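Local coordinates for glycosyl hydrolase family 2, TIM barrel domain protein (Parabacteroides merdae ATCC 43184, PDB 6DXU) that probably hydrolyses beta-glucuronides, as a bacterial beta-glucuronidase of glycoside hydrolase family 2 from the human gut microbiome, at residues 352-357 against 623-628; 524-529 against 654-659; 631-636 against 661-666; 646-651 against 695-700. All blocks are in the same frame, centred on the assembly; numbering follows the deposited sequence.

Overall arrangement
The four contacts run from the TIM barrel of this glycosidase into the beta-sandwich that follows it in the chain. Interactions 1 and 3 share helix 623-632, with centres about 12 Å apart: the first ties its start to another barrel helix, the second joins its end to strand 655-662. That strand also takes part in interaction 2, whose centre is about 10 Å from that of interaction 4; K656 N of interaction 2 probably donates to C695 O of interaction 4 at 2.7 Å, and R648 NH1 of interaction 4 to E657 O of interaction 2. R523, just before 524-529, lines a bicine pocket together with D562, which S525 touches.

Interaction 1: 352-357 against 623-628; sequences MRMMKD and ESYYVF
Y625 reaches across from helix 623-632 to put its hydroxyl on the backbone of M354 in helix 345-357. The Y625 OH to M354 O distance is 2.7 Å, the phenol is the donor, and it arrives in the carbonyl plane, on a lone pair of the oxygen. That oxygen in turn lies in the plane of the phenol ring, at its edge. With CG anti to the backbone N (chi1 177°), the ring stands out from its helix and spans the gap, for even the closest CA pair, D357 CA and F628 CA, is 9.9 Å apart. M354 adds an apolar touch: its chain bends at chi3 (73°) and sets CE 4.1 Å from CE2 of Y625. The third partner is D357, whose CB packs 3.7 Å from Y625 OH, while its carboxylate turns to R353, which grips OD1 side-on with NE and NH1. Behind, Y625 CD1 sits 4.0 Å above the centre of the Y626 ring. A phenylalanine here would keep the ring but would probably leave M354 O without its phenol donor. Strand 323-331 is paired with 587-589, and the contact joins the helices that follow these two strands, across the closure of the TIM barrel. Between the two segments the polar link is this one directed bond; one turn on, Q629 NE2 donates to D357 O, so polar side chains bridge well-separated backbones.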
# COMPACT_ATOMS: atom_id res chain seq x y z
N MET D 352 15.53 -41.01 -17.59
CA MET D 352 16.73 -40.53 -18.28
C MET D 352 17.57 -41.70 -18.78
O MET D 352 18.19 -41.61 -19.84
CB MET D 352 17.54 -39.62 -17.37
CG MET D 352 16.79 -38.33 -16.92
SD MET D 352 16.10 -37.39 -18.30
CE MET D 352 17.63 -36.95 -19.15
N ARG D 353 17.60 -42.80 -18.02
CA ARG D 353 18.27 -44.00 -18.51
C ARG D 353 17.60 -44.54 -19.78
O ARG D 353 18.29 -44.97 -20.72
CB ARG D 353 18.29 -45.06 -17.41
CG ARG D 353 18.76 -46.45 -17.87
CD ARG D 353 20.26 -46.54 -17.72
NE ARG D 353 20.93 -46.33 -19.00
CZ ARG D 353 22.19 -45.94 -19.13
NH1 ARG D 353 22.71 -45.79 -20.35
NH2 ARG D 353 22.92 -45.68 -18.06
N MET D 354 16.26 -44.53 -19.82
CA MET D 354 15.54 -44.94 -21.03
C MET D 354 15.91 -44.07 -22.23
O MET D 354 16.04 -44.57 -23.35
CB MET D 354 14.02 -44.86 -20.81
CG MET D 354 13.37 -46.03 -20.10
SD MET D 354 11.57 -45.79 -20.14
CE MET D 354 11.21 -46.14 -21.85
N MET D 355 16.02 -42.76 -22.02
CA MET D 355 16.44 -41.87 -23.10
C MET D 355 17.83 -42.22 -23.61
O MET D 355 18.05 -42.32 -24.82
CB MET D 355 16.46 -40.41 -22.63
CG MET D 355 15.14 -39.79 -22.44
SD MET D 355 15.45 -38.04 -22.11
CE MET D 355 13.79 -37.63 -21.56
N LYS D 356 18.79 -42.34 -22.69
CA LYS D 356 20.16 -42.66 -23.09
C LYS D 356 20.22 -43.98 -23.85
O LYS D 356 20.86 -44.07 -24.91
CB LYS D 356 21.05 -42.70 -21.85
CG LYS D 356 22.50 -43.02 -22.12
CD LYS D 356 23.17 -41.90 -22.89
CE LYS D 356 24.58 -42.35 -23.28
NZ LYS D 356 25.40 -41.23 -23.75
N ASP D 357 19.50 -45.00 -23.37
CA ASP D 357 19.44 -46.28 -24.05
C ASP D 357 18.78 -46.18 -25.42
O ASP D 357 18.91 -47.10 -26.24
CB ASP D 357 18.68 -47.30 -23.20
CG ASP D 357 19.47 -47.75 -21.99
OD1 ASP D 357 20.68 -47.44 -21.91
OD2 ASP D 357 18.87 -48.39 -21.10
N GLU D 623 6.03 -48.38 -30.01
CA GLU D 623 6.81 -48.98 -31.10
C GLU D 623 7.84 -47.99 -31.63
O GLU D 623 8.93 -48.40 -32.07
CB GLU D 623 5.89 -49.45 -32.23
CG GLU D 623 4.77 -50.40 -31.78
CD GLU D 623 5.15 -51.88 -31.81
OE1 GLU D 623 6.25 -52.24 -32.30
OE2 GLU D 623 4.34 -52.68 -31.33
N SER D 624 7.54 -46.69 -31.56
CA SER D 624 8.41 -45.65 -32.09
C SER D 624 9.72 -45.52 -31.32
O SER D 624 10.71 -45.04 -31.88
CB SER D 624 7.67 -44.30 -32.08
OG SER D 624 6.89 -44.16 -30.89
N TYR D 625 9.75 -45.94 -30.05
CA TYR D 625 11.00 -45.93 -29.30
C TYR D 625 12.07 -46.73 -30.01
O TYR D 625 13.24 -46.31 -30.08
CB TYR D 625 10.75 -46.49 -27.89
CG TYR D 625 11.97 -46.59 -27.00
CD1 TYR D 625 12.76 -47.73 -27.00
CD2 TYR D 625 12.33 -45.56 -26.13
CE1 TYR D 625 13.87 -47.84 -26.17
CE2 TYR D 625 13.42 -45.65 -25.30
CZ TYR D 625 14.20 -46.80 -25.33
OH TYR D 625 15.29 -46.92 -24.51
N TYR D 626 11.69 -47.87 -30.58
CA TYR D 626 12.68 -48.75 -31.22
C TYR D 626 13.14 -48.21 -32.56
O TYR D 626 14.24 -48.57 -33.01
CB TYR D 626 12.08 -50.15 -31.36
CG TYR D 626 11.69 -50.66 -30.00
CD1 TYR D 626 12.65 -51.19 -29.15
CD2 TYR D 626 10.39 -50.53 -29.54
CE1 TYR D 626 12.30 -51.62 -27.88
CE2 TYR D 626 10.05 -50.96 -28.28
CZ TYR D 626 11.00 -51.50 -27.46
OH TYR D 626 10.64 -51.93 -26.21
N VAL D 627 12.36 -47.33 -33.18
CA VAL D 627 12.82 -46.69 -34.41
C VAL D 627 14.05 -45.83 -34.11
O VAL D 627 15.11 -46.00 -34.72
CB VAL D 627 11.69 -45.87 -35.05
CG1 VAL D 627 12.17 -45.29 -36.39
CG2 VAL D 627 10.42 -46.69 -35.20
N PHE D 628 13.92 -44.92 -33.13
CA PHE D 628 15.06 -44.12 -32.70
C PHE D 628 16.23 -45.00 -32.28
O PHE D 628 17.37 -44.79 -32.70
CB PHE D 628 14.65 -43.20 -31.54
CG PHE D 628 13.93 -41.95 -31.96
CD1 PHE D 628 14.62 -40.89 -32.54
CD2 PHE D 628 12.56 -41.82 -31.77
CE1 PHE D 628 13.96 -39.73 -32.92
CE2 PHE D 628 11.90 -40.66 -32.16
CZ PHE D 628 12.59 -39.62 -32.73

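Interaction 2: 524-529 against 654-659; sequences HSEDAF and DRKEIL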
# COMPACT_ATOMS: atom_id res chain seq x y z
N HIS D 524 -2.95 -49.58 -34.16
CA HIS D 524 -2.17 -49.87 -35.34
C HIS D 524 -3.08 -49.85 -36.57
O HIS D 524 -4.31 -49.76 -36.46
CB HIS D 524 -1.43 -51.21 -35.18
CG HIS D 524 -0.61 -51.28 -33.93
ND1 HIS D 524 0.68 -50.79 -33.85
CD2 HIS D 524 -0.90 -51.76 -32.70
CE1 HIS D 524 1.15 -50.98 -32.63
NE2 HIS D 524 0.21 -51.57 -31.91
N SER D 525 -2.46 -49.90 -37.75
CA SER D 525 -3.23 -49.78 -38.98
C SER D 525 -2.57 -50.60 -40.08
O SER D 525 -1.34 -50.62 -40.20
CB SER D 525 -3.34 -48.32 -39.44
OG SER D 525 -4.11 -48.20 -40.63
N GLU D 526 -3.40 -51.32 -40.83
CA GLU D 526 -2.92 -51.99 -42.04
C GLU D 526 -2.61 -50.99 -43.15
O GLU D 526 -1.87 -51.34 -44.08
CB GLU D 526 -3.93 -53.05 -42.51
CG GLU D 526 -4.03 -54.29 -41.60
CD GLU D 526 -2.77 -55.14 -41.57
OE1 GLU D 526 -1.81 -54.87 -42.32
OE2 GLU D 526 -2.74 -56.11 -40.78
N ASP D 527 -3.22 -49.80 -43.12
CA ASP D 527 -2.90 -48.71 -44.06
C ASP D 527 -2.85 -47.37 -43.32
O ASP D 527 -3.88 -46.70 -43.18
CB ASP D 527 -3.89 -48.67 -45.21
CG ASP D 527 -3.52 -47.65 -46.27
OD1 ASP D 527 -2.46 -46.98 -46.14
OD2 ASP D 527 -4.29 -47.51 -47.25
N ALA D 528 -1.65 -46.96 -42.92
CA ALA D 528 -1.50 -45.72 -42.15
C ALA D 528 -1.88 -44.49 -42.96
O ALA D 528 -2.17 -43.44 -42.38
CB ALA D 528 -0.06 -45.58 -41.66
N PHE D 529 -1.88 -44.58 -44.29
CA PHE D 529 -2.12 -43.44 -45.15
C PHE D 529 -3.53 -43.44 -45.72
O PHE D 529 -3.81 -42.67 -46.65
CB PHE D 529 -1.09 -43.41 -46.28
CG PHE D 529 0.33 -43.38 -45.79
CD1 PHE D 529 0.83 -42.26 -45.15
CD2 PHE D 529 1.16 -44.48 -45.96
CE1 PHE D 529 2.13 -42.24 -44.69
CE2 PHE D 529 2.47 -44.46 -45.50
CZ PHE D 529 2.95 -43.34 -44.87
N ASP D 654 -3.04 -62.94 -48.47
CA ASP D 654 -2.40 -61.65 -48.77
C ASP D 654 -1.01 -61.62 -48.15
O ASP D 654 -0.81 -62.08 -47.02
CB ASP D 654 -3.22 -60.48 -48.21
CG ASP D 654 -4.40 -60.11 -49.09
OD1 ASP D 654 -4.66 -60.84 -50.07
OD2 ASP D 654 -5.06 -59.09 -48.78
N ARG D 655 -0.06 -61.03 -48.86
CA ARG D 655 1.29 -60.89 -48.33
C ARG D 655 1.37 -59.58 -47.54
O ARG D 655 1.27 -58.49 -48.12
CB ARG D 655 2.33 -60.98 -49.44
CG ARG D 655 2.53 -62.42 -49.92
CD ARG D 655 3.73 -62.56 -50.82
NE ARG D 655 4.13 -63.96 -51.02
CZ ARG D 655 3.55 -64.79 -51.89
NH1 ARG D 655 2.52 -64.38 -52.62
NH2 ARG D 655 3.98 -66.03 -52.01
N LYS D 656 1.47 -59.70 -46.23
CA LYS D 656 1.45 -58.55 -45.33
C LYS D 656 2.86 -58.03 -45.11
O LYS D 656 3.81 -58.80 -44.93
CB LYS D 656 0.83 -58.93 -43.99
CG LYS D 656 -0.53 -59.59 -44.10
CD LYS D 656 -1.51 -58.69 -44.83
CE LYS D 656 -1.75 -57.40 -44.07
NZ LYS D 656 -2.85 -56.59 -44.65
N GLU D 657 2.98 -56.71 -45.09
CA GLU D 657 4.27 -56.09 -44.83
C GLU D 657 4.64 -56.24 -43.36
O GLU D 657 3.82 -55.99 -42.47
CB GLU D 657 4.23 -54.61 -45.21
CG GLU D 657 5.58 -53.92 -45.09
CD GLU D 657 5.57 -52.53 -45.71
OE1 GLU D 657 4.71 -51.72 -45.33
OE2 GLU D 657 6.42 -52.24 -46.59
N ILE D 658 5.87 -56.69 -43.11
CA ILE D 658 6.44 -56.80 -41.78
C ILE D 658 7.69 -55.94 -41.75
O ILE D 658 8.57 -56.09 -42.61
CB ILE D 658 6.78 -58.26 -41.42
CG1 ILE D 658 5.50 -59.11 -41.39
CG2 ILE D 658 7.52 -58.33 -40.09
CD1 ILE D 658 5.78 -60.61 -41.21
N LEU D 659 7.76 -55.01 -40.79
CA LEU D 659 8.90 -54.12 -40.61
C LEU D 659 9.69 -54.56 -39.39
O LEU D 659 9.11 -54.90 -38.35
CB LEU D 659 8.44 -52.66 -40.43
CG LEU D 659 7.54 -52.06 -41.51
CD1 LEU D 659 7.19 -50.61 -41.18
CD2 LEU D 659 8.21 -52.18 -42.87
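E526, in the loop after strand 512-513, extends its carboxylate to the ammonium of K656 on strand 655-662. From CB the chain first passes close to its own backbone N, CG lying anti to the carbonyl carbon (chi1 -70°), then bends again at chi2. CG thereby comes to 4.0 Å from K656 NZ. CD is nearer, 3.4 Å from the same nitrogen. At the tip, OE1 forms a salt bridge with K656 NZ at 3.1 Å, in which the hydrogen bond itself is weak; the lysine CE is equally close to OE1. OE1 also pairs with R648 NH2, its stronger partner, while OE2 accepts from the backbone N of W649. The loop that carries E526 is turned at the next residue by an Asx turn: D527 OD1 accepts from F529 N at 3.1 Å, the donor lying well above the carboxylate plane. Opposite, strand 655-662 is the central one of a three-stranded antiparallel sheet, so the contact joins the barrel-side loop to the beta-sandwich beyond it. Were this glutamate an alanine, K656 and R648 would probably lose the anion they share, and W649 N its acceptor. K656 folds back at chi2 and chi3 to cross the glutamate at about a right angle, and its NZ donates as well to W649 O.

Interaction 3: 631-636 against 661-666; sequences YWTEKP and YSNCDE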
# COMPACT_ATOMS: atom_id res chain seq x y z
N TYR D 631 18.34 -46.49 -35.08
CA TYR D 631 19.15 -45.53 -35.81
C TYR D 631 20.27 -44.92 -34.98
O TYR D 631 21.28 -44.50 -35.54
CB TYR D 631 18.27 -44.39 -36.33
CG TYR D 631 17.62 -44.61 -37.67
CD1 TYR D 631 16.32 -45.08 -37.76
CD2 TYR D 631 18.28 -44.27 -38.85
CE1 TYR D 631 15.69 -45.24 -38.98
CE2 TYR D 631 17.67 -44.43 -40.07
CZ TYR D 631 16.38 -44.92 -40.13
OH TYR D 631 15.76 -45.07 -41.34
N TRP D 632 20.11 -44.86 -33.65
CA TRP D 632 20.92 -43.99 -32.82
C TRP D 632 21.87 -44.71 -31.87
O TRP D 632 22.65 -44.05 -31.17
CB TRP D 632 20.01 -43.05 -32.01
CG TRP D 632 19.45 -41.89 -32.80
CD1 TRP D 632 19.65 -41.62 -34.12
CD2 TRP D 632 18.61 -40.83 -32.30
NE1 TRP D 632 19.00 -40.46 -34.47
CE2 TRP D 632 18.35 -39.96 -33.38
CE3 TRP D 632 18.06 -40.54 -31.04
CZ2 TRP D 632 17.56 -38.80 -33.24
CZ3 TRP D 632 17.28 -39.39 -30.91
CH2 TRP D 632 17.03 -38.54 -32.00
N THR D 633 21.85 -46.04 -31.81
CA THR D 633 22.68 -46.77 -30.86
C THR D 633 23.49 -47.84 -31.58
O THR D 633 23.14 -48.27 -32.68
CB THR D 633 21.85 -47.43 -29.76
OG1 THR D 633 20.99 -48.42 -30.34
CG2 THR D 633 20.99 -46.39 -29.02
N GLU D 634 24.58 -48.26 -30.93
CA GLU D 634 25.40 -49.34 -31.46
C GLU D 634 25.20 -50.67 -30.74
O GLU D 634 25.56 -51.72 -31.30
CB GLU D 634 26.88 -48.96 -31.42
CG GLU D 634 27.16 -47.65 -32.15
CD GLU D 634 27.26 -47.85 -33.65
OE1 GLU D 634 27.45 -46.84 -34.37
OE2 GLU D 634 27.15 -49.02 -34.11
N LYS D 635 24.69 -50.67 -29.52
CA LYS D 635 24.43 -51.92 -28.80
C LYS D 635 23.41 -52.75 -29.58
O LYS D 635 22.29 -52.28 -29.81
CB LYS D 635 23.91 -51.63 -27.40
CG LYS D 635 23.68 -52.85 -26.56
CD LYS D 635 23.12 -52.46 -25.20
CE LYS D 635 22.69 -53.69 -24.43
NZ LYS D 635 21.63 -54.43 -25.15
N PRO D 636 23.75 -53.98 -29.98
CA PRO D 636 22.87 -54.74 -30.88
C PRO D 636 21.46 -54.90 -30.32
O PRO D 636 21.27 -55.33 -29.18
CB PRO D 636 23.57 -56.09 -31.02
CG PRO D 636 25.02 -55.78 -30.78
CD PRO D 636 25.02 -54.69 -29.74
N TYR D 661 12.82 -53.08 -36.93
CA TYR D 661 13.69 -51.95 -36.59
C TYR D 661 14.87 -52.50 -35.80
O TYR D 661 14.71 -53.06 -34.71
CB TYR D 661 12.91 -50.86 -35.85
CG TYR D 661 12.07 -50.10 -36.85
CD1 TYR D 661 12.65 -49.13 -37.66
CD2 TYR D 661 10.74 -50.43 -37.07
CE1 TYR D 661 11.91 -48.46 -38.62
CE2 TYR D 661 9.99 -49.77 -38.03
CZ TYR D 661 10.59 -48.79 -38.81
OH TYR D 661 9.87 -48.13 -39.78
N SER D 662 16.06 -52.40 -36.39
CA SER D 662 17.23 -53.06 -35.85
C SER D 662 18.45 -52.29 -36.31
O SER D 662 18.44 -51.67 -37.38
CB SER D 662 17.31 -54.53 -36.31
OG SER D 662 18.47 -55.17 -35.83
N ASN D 663 19.50 -52.29 -35.47
CA ASN D 663 20.78 -51.75 -35.89
C ASN D 663 21.72 -52.85 -36.36
O ASN D 663 22.90 -52.57 -36.64
CB ASN D 663 21.44 -50.94 -34.76
CG ASN D 663 21.54 -51.71 -33.47
OD1 ASN D 663 21.22 -52.90 -33.41
ND2 ASN D 663 22.01 -51.04 -32.42
N CYS D 664 21.23 -54.07 -36.48
CA CYS D 664 22.04 -55.17 -36.98
C CYS D 664 22.35 -54.98 -38.47
O CYS D 664 21.62 -54.31 -39.20
CB CYS D 664 21.35 -56.51 -36.77
SG CYS D 664 21.35 -57.07 -35.06
N ASP D 665 23.45 -55.61 -38.89
CA ASP D 665 23.90 -55.53 -40.28
C ASP D 665 23.06 -56.40 -41.21
O ASP D 665 22.79 -56.00 -42.35
CB ASP D 665 25.37 -55.92 -40.34
CG ASP D 665 26.23 -54.96 -39.58
OD1 ASP D 665 26.91 -55.36 -38.61
OD2 ASP D 665 26.15 -53.77 -39.92
N GLU D 666 22.63 -57.56 -40.75
CA GLU D 666 21.75 -58.41 -41.53
C GLU D 666 20.75 -59.06 -40.60
O GLU D 666 21.07 -59.39 -39.45
CB GLU D 666 22.53 -59.51 -42.30
CG GLU D 666 23.64 -59.00 -43.19
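Between T633, the first residue to leave helical geometry after helix 623-632, and P636, the chain arches over N663, just after strand 655-662, with P636 CA and C664 CA the nearest such pair at 6.2 Å. N663 points its side chain into this arch. Its CG sits between the backbone N and the carbonyl carbon (chi1 53°), a position that turns the amide into the bend. There both N-H groups of ND2 are spent on backbone carbonyls: one on T633 O at 3.0 Å with an angle of 168°, the other on K635 O at 2.9 Å and 176°. Both oxygens lie in the plane of the amide, yet each carbonyl is met from well above its own plane, away from its lone pairs. The amide oxygen OD1 rests 3.5 Å from P636 CA and accepts from the backbone N of M637, just beyond. Beside the asparagine, S662 OG takes the backbone N of C664 at 3.0 Å in an ST turn, and this hydroxyl is bonded to M637 O too. P636 and C664 both pack on V717 of strand 715-726, and nearer the helix the hydroxyls of Y631 and Y661 bond to the two carboxylate oxygens of D573 on helix 565-579. The contact thus fastens the barrel's final helix to the beta-sandwich through the linking segment. Every polar atom of the buried N663 amide is bonded, which leaves the amide little freedom to turn, and one side chain holds the carbonyls of a bend that has no regular backbone pairing there.

Interaction 4: 646-651 against 695-700; sequences PVRWGG and CVYQEG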
# COMPACT_ATOMS: atom_id res chain seq x y z
N PRO D 646 -2.18 -57.16 -31.61
CA PRO D 646 -2.50 -58.59 -31.45
C PRO D 646 -3.18 -59.22 -32.66
O PRO D 646 -3.00 -60.42 -32.92
CB PRO D 646 -3.44 -58.59 -30.23
CG PRO D 646 -4.05 -57.25 -30.21
CD PRO D 646 -2.97 -56.30 -30.70
N VAL D 647 -3.94 -58.43 -33.42
CA VAL D 647 -4.73 -58.96 -34.53
C VAL D 647 -4.49 -58.11 -35.78
O VAL D 647 -4.90 -56.94 -35.84
CB VAL D 647 -6.23 -59.02 -34.21
CG1 VAL D 647 -6.94 -59.85 -35.27
CG2 VAL D 647 -6.46 -59.61 -32.82
N ARG D 648 -3.84 -58.71 -36.78
CA ARG D 648 -3.75 -58.14 -38.12
C ARG D 648 -4.94 -58.59 -38.97
O ARG D 648 -5.74 -59.44 -38.57
CB ARG D 648 -2.44 -58.53 -38.77
CG ARG D 648 -1.22 -57.89 -38.12
CD ARG D 648 0.02 -58.04 -39.02
NE ARG D 648 -0.06 -57.12 -40.14
CZ ARG D 648 0.97 -56.77 -40.91
NH1 ARG D 648 2.17 -57.27 -40.67
NH2 ARG D 648 0.80 -55.90 -41.90
N TRP D 649 -5.07 -58.00 -40.16
CA TRP D 649 -6.22 -58.34 -40.98
C TRP D 649 -5.94 -58.11 -42.46
O TRP D 649 -4.98 -57.43 -42.84
CB TRP D 649 -7.48 -57.57 -40.55
CG TRP D 649 -7.44 -56.09 -40.79
CD1 TRP D 649 -7.85 -55.44 -41.92
CD2 TRP D 649 -7.01 -55.07 -39.88
NE1 TRP D 649 -7.68 -54.08 -41.78
CE2 TRP D 649 -7.17 -53.83 -40.53
CE3 TRP D 649 -6.49 -55.09 -38.58
CZ2 TRP D 649 -6.82 -52.61 -39.93
CZ3 TRP D 649 -6.16 -53.88 -37.97
CH2 TRP D 649 -6.32 -52.66 -38.65
N GLY D 650 -6.78 -58.71 -43.29
CA GLY D 650 -6.66 -58.59 -44.73
C GLY D 650 -7.22 -59.83 -45.39
O GLY D 650 -7.88 -60.65 -44.76
N GLY D 651 -6.92 -59.97 -46.68
CA GLY D 651 -7.40 -61.11 -47.42
C GLY D 651 -6.62 -62.38 -47.13
O GLY D 651 -5.47 -62.35 -46.69
N CYS D 695 4.88 -61.10 -46.24
CA CYS D 695 4.72 -62.51 -45.90
C CYS D 695 3.25 -62.88 -45.72
O CYS D 695 2.43 -62.07 -45.30
CB CYS D 695 5.46 -62.85 -44.61
SG CYS D 695 7.12 -62.24 -44.58
N VAL D 696 2.95 -64.14 -46.02
CA VAL D 696 1.60 -64.67 -45.84
C VAL D 696 1.40 -65.05 -44.38
O VAL D 696 2.23 -65.76 -43.80
CB VAL D 696 1.35 -65.87 -46.77
CG1 VAL D 696 -0.00 -66.50 -46.49
CG2 VAL D 696 1.44 -65.43 -48.22
N TYR D 697 0.32 -64.56 -43.78
CA TYR D 697 -0.12 -64.98 -42.46
C TYR D 697 -1.18 -66.07 -42.60
O TYR D 697 -2.05 -65.98 -43.46
CB TYR D 697 -0.73 -63.82 -41.67
CG TYR D 697 0.23 -62.85 -41.03
CD1 TYR D 697 0.29 -62.72 -39.64
CD2 TYR D 697 1.04 -62.03 -41.80
CE1 TYR D 697 1.16 -61.80 -39.04
CE2 TYR D 697 1.90 -61.11 -41.22
CZ TYR D 697 1.96 -61.00 -39.84
OH TYR D 697 2.82 -60.10 -39.27
N GLN D 698 -1.14 -67.05 -41.70
CA GLN D 698 -2.21 -68.04 -41.62
C GLN D 698 -3.37 -67.47 -40.81
O GLN D 698 -3.16 -66.81 -39.79
CB GLN D 698 -1.69 -69.32 -40.96
CG GLN D 698 -0.59 -69.97 -41.76
CD GLN D 698 -1.07 -70.45 -43.10
OE1 GLN D 698 -2.18 -70.95 -43.22
NE2 GLN D 698 -0.27 -70.21 -44.14
N GLU D 699 -4.60 -67.71 -41.28
CA GLU D 699 -5.76 -67.33 -40.49
C GLU D 699 -5.68 -67.99 -39.12
O GLU D 699 -5.53 -69.21 -39.02
CB GLU D 699 -7.05 -67.72 -41.21
CG GLU D 699 -8.31 -67.08 -40.63
CD GLU D 699 -9.58 -67.50 -41.38
N GLY D 700 -5.73 -67.18 -38.06
CA GLY D 700 -5.41 -67.67 -36.73
C GLY D 700 -4.08 -67.13 -36.24
O GLY D 700 -3.65 -66.05 -36.67
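R648 and Y697 meet because the arginine chain bends at chi3 (75°) and the tyrosine swings its ring out beside its own backbone N, CG anti to the carbonyl carbon (chi1 -79°). The two come from facing sheets of a beta-sandwich: R648 from the edge strand 647-649 of one, Y697 from just beyond strand 692-696 of the other, and both are buried between them. Within the two segments the polar link is a single hydrogen bond, R648 NH1 to Y697 OH, 3.2 Å long and somewhat bent. The hydroxyl lies at the edge of the guanidinium, tilted somewhat from its plane, whereas the ring itself is turned 69° from that plane. Y697 OH is bonded to Q723 OE1 as well. The arginine's charge is probably balanced chiefly by E526, with the phenol serving as a neutral acceptor. Strand 715-726, the parallel neighbour of 647-649, supplies Y725, whose ring meets that of Y697. The apolar part of the arginine shares in the packing, and R648 CD lies 3.6 Å from Y697 CZ.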